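Long-range contact in ethylbenzene dehydrogenase alpha-subunit (Aromatoleum aromaticum, PDB 2IVF), which is the alpha-subunit of a molybdenum enzyme of the molybdopterin oxidoreductase family, holding a molybdenum atom, two pterin dinucleotides and an iron/sulfur cluster: residues H818-E823 against K941-A946. Residues are numbered along the deposited sequence; the frame is centred on the assembly and turned at random.
Sequences HDWYLE and KPLHLA. With GOL (glycerol), chain H.
Leu-943 slides one methyl over the phenol ring of Tyr-821, CD1 lying 4.1 Å from the ring centroid and only 12° off its normal, a CH-pi contact. The other methyl, Leu-943 CD2, turns to the neighbouring residue on the helix and packs on Trp-820 CB at 3.9 Å. Leu-943 belongs to a short 3-10 turn, 942-945, in the loop between strands 915-917 and 969-975 of a molybdopterin oxidoreductase; helix 819-824 meets it through its N-terminal turn. With CG anti to the carbonyl carbon (chi1 -73°), the Trp-820 indole reaches across to the turn, and its CZ3 edge comes 3.5 Å from Pro-942 O, an oxygen that already accepts the backbone N-H of Leu-945. Leu-945 CB also lies in plane at that rim, while Ala-946 CB sits 3.7 Å from Trp-820 CE3. The far end of the indole is tied down by Glu-580, which takes the NE1 hydrogen bond, and Tyr-577 of helix 574-583 meets the ring edge-to-face. His-818 is the N-cap: ND1 accepts from Trp-820 N, close to the imidazole plane, while NE2 bonds to Gly-947 O, just beyond the turn. Thus one ring both caps the helix and links it to the opposing loop, with Ala-946 CB making an off-centre CH-pi contact to it. Phe-952 stacks on Tyr-821. A glycerol, probably from the crystallisation liquor, bridges the two segments: its O1 shares a 3.0 Å hydrogen bond with Tyr-821 OH and donates to Leu-943 O at 3.1 Å.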
# COMPACT_ATOMS: atom_id res chain seq x y z
N HIS A 818 -4.72 -20.46 -36.15
CA HIS A 818 -4.04 -19.44 -36.93
C HIS A 818 -2.62 -19.93 -37.16
O HIS A 818 -1.98 -20.45 -36.26
CB HIS A 818 -4.06 -18.15 -36.08
CG HIS A 818 -3.50 -16.94 -36.75
ND1 HIS A 818 -2.15 -16.77 -36.99
CD2 HIS A 818 -4.10 -15.80 -37.18
CE1 HIS A 818 -1.95 -15.60 -37.58
NE2 HIS A 818 -3.12 -14.99 -37.71
N ASP A 819 -2.12 -19.73 -38.38
CA ASP A 819 -0.78 -20.20 -38.80
C ASP A 819 0.35 -19.86 -37.85
O ASP A 819 1.19 -20.71 -37.57
CB ASP A 819 -0.45 -19.66 -40.20
CG ASP A 819 -1.33 -20.28 -41.28
OD1 ASP A 819 -1.89 -21.38 -41.05
OD2 ASP A 819 -1.42 -19.68 -42.38
N TRP A 820 0.36 -18.64 -37.34
CA TRP A 820 1.41 -18.23 -36.41
C TRP A 820 1.40 -19.08 -35.15
O TRP A 820 2.46 -19.46 -34.62
CB TRP A 820 1.25 -16.78 -36.01
CG TRP A 820 1.60 -15.78 -37.09
CD1 TRP A 820 1.60 -15.94 -38.41
CD2 TRP A 820 1.85 -14.39 -36.85
NE1 TRP A 820 1.92 -14.76 -39.04
CE2 TRP A 820 2.07 -13.79 -38.09
CE3 TRP A 820 1.94 -13.62 -35.69
CZ2 TRP A 820 2.38 -12.43 -38.21
CZ3 TRP A 820 2.25 -12.28 -35.81
CH2 TRP A 820 2.45 -11.70 -37.06
N TYR A 821 0.21 -19.32 -34.61
CA TYR A 821 0.06 -20.16 -33.42
C TYR A 821 0.38 -21.63 -33.63
O TYR A 821 1.08 -22.26 -32.82
CB TYR A 821 -1.33 -19.98 -32.80
CG TYR A 821 -1.44 -18.67 -32.06
CD1 TYR A 821 -1.45 -17.46 -32.75
CD2 TYR A 821 -1.49 -18.64 -30.67
CE1 TYR A 821 -1.53 -16.27 -32.09
CE2 TYR A 821 -1.56 -17.48 -30.02
CZ TYR A 821 -1.58 -16.30 -30.71
OH TYR A 821 -1.64 -15.15 -30.01
N LEU A 822 -0.10 -22.17 -34.73
CA LEU A 822 0.25 -23.50 -35.15
C LEU A 822 1.79 -23.65 -35.21
O LEU A 822 2.36 -24.56 -34.59
CB LEU A 822 -0.39 -23.76 -36.53
CG LEU A 822 -1.89 -24.06 -36.59
CD1 LEU A 822 -2.36 -24.27 -38.07
CD2 LEU A 822 -2.18 -25.30 -35.77
N GLU A 823 2.47 -22.75 -35.93
CA GLU A 823 3.92 -22.85 -36.12
C GLU A 823 4.71 -22.62 -34.82
O GLU A 823 5.74 -23.24 -34.62
CB GLU A 823 4.40 -21.88 -37.21
CG GLU A 823 4.08 -22.39 -38.62
CD GLU A 823 4.54 -21.49 -39.77
OE1 GLU A 823 5.20 -20.44 -39.53
OE2 GLU A 823 4.22 -21.88 -40.93
N LYS A 941 5.36 -9.80 -26.86
CA LYS A 941 5.12 -11.13 -27.42
C LYS A 941 4.74 -10.99 -28.89
O LYS A 941 3.70 -10.43 -29.20
CB LYS A 941 4.05 -11.92 -26.62
CG LYS A 941 3.87 -13.34 -27.19
CD LYS A 941 3.39 -14.31 -26.15
CE LYS A 941 3.01 -15.65 -26.77
NZ LYS A 941 2.73 -16.68 -25.71
N PRO A 942 5.62 -11.45 -29.80
CA PRO A 942 5.37 -11.21 -31.21
C PRO A 942 4.06 -11.78 -31.76
O PRO A 942 3.53 -11.23 -32.73
CB PRO A 942 6.55 -11.90 -31.90
CG PRO A 942 7.58 -11.91 -30.93
CD PRO A 942 6.89 -12.15 -29.61
N LEU A 943 3.54 -12.86 -31.14
CA LEU A 943 2.31 -13.50 -31.62
C LEU A 943 1.14 -12.53 -31.45
O LEU A 943 0.13 -12.64 -32.14
CB LEU A 943 2.02 -14.80 -30.87
CG LEU A 943 2.99 -15.95 -31.12
CD1 LEU A 943 2.46 -17.19 -30.36
CD2 LEU A 943 3.13 -16.18 -32.59
N HIS A 944 1.30 -11.55 -30.58
CA HIS A 944 0.27 -10.54 -30.41
C HIS A 944 0.23 -9.43 -31.46
O HIS A 944 -0.57 -8.53 -31.34
CB HIS A 944 0.29 -9.99 -29.00
CG HIS A 944 0.09 -11.05 -27.97
ND1 HIS A 944 0.02 -10.75 -26.62
CD2 HIS A 944 -0.15 -12.38 -28.09
CE1 HIS A 944 -0.14 -11.88 -25.94
NE2 HIS A 944 -0.28 -12.87 -26.81
N LEU A 945 1.03 -9.59 -32.52
CA LEU A 945 0.92 -8.79 -33.73
C LEU A 945 -0.05 -9.47 -34.69
O LEU A 945 -0.40 -8.91 -35.70
CB LEU A 945 2.29 -8.65 -34.38
CG LEU A 945 3.27 -7.74 -33.59
CD1 LEU A 945 4.72 -8.03 -33.96
CD2 LEU A 945 2.91 -6.25 -33.81
N ALA A 946 -0.52 -10.67 -34.35
CA ALA A 946 -1.31 -11.45 -35.29
C ALA A 946 -2.64 -10.78 -35.59
O ALA A 946 -3.25 -10.22 -34.71
CB ALA A 946 -1.55 -12.87 -34.78
C1 GOL H . -2.65 -11.29 -31.28
O1 GOL H . -2.80 -12.73 -31.25
C2 GOL H . -3.84 -10.35 -31.41
O2 GOL H . -4.56 -10.03 -30.23
C3 GOL H . -3.44 -9.01 -32.04
O3 GOL H . -3.66 -7.83 -31.25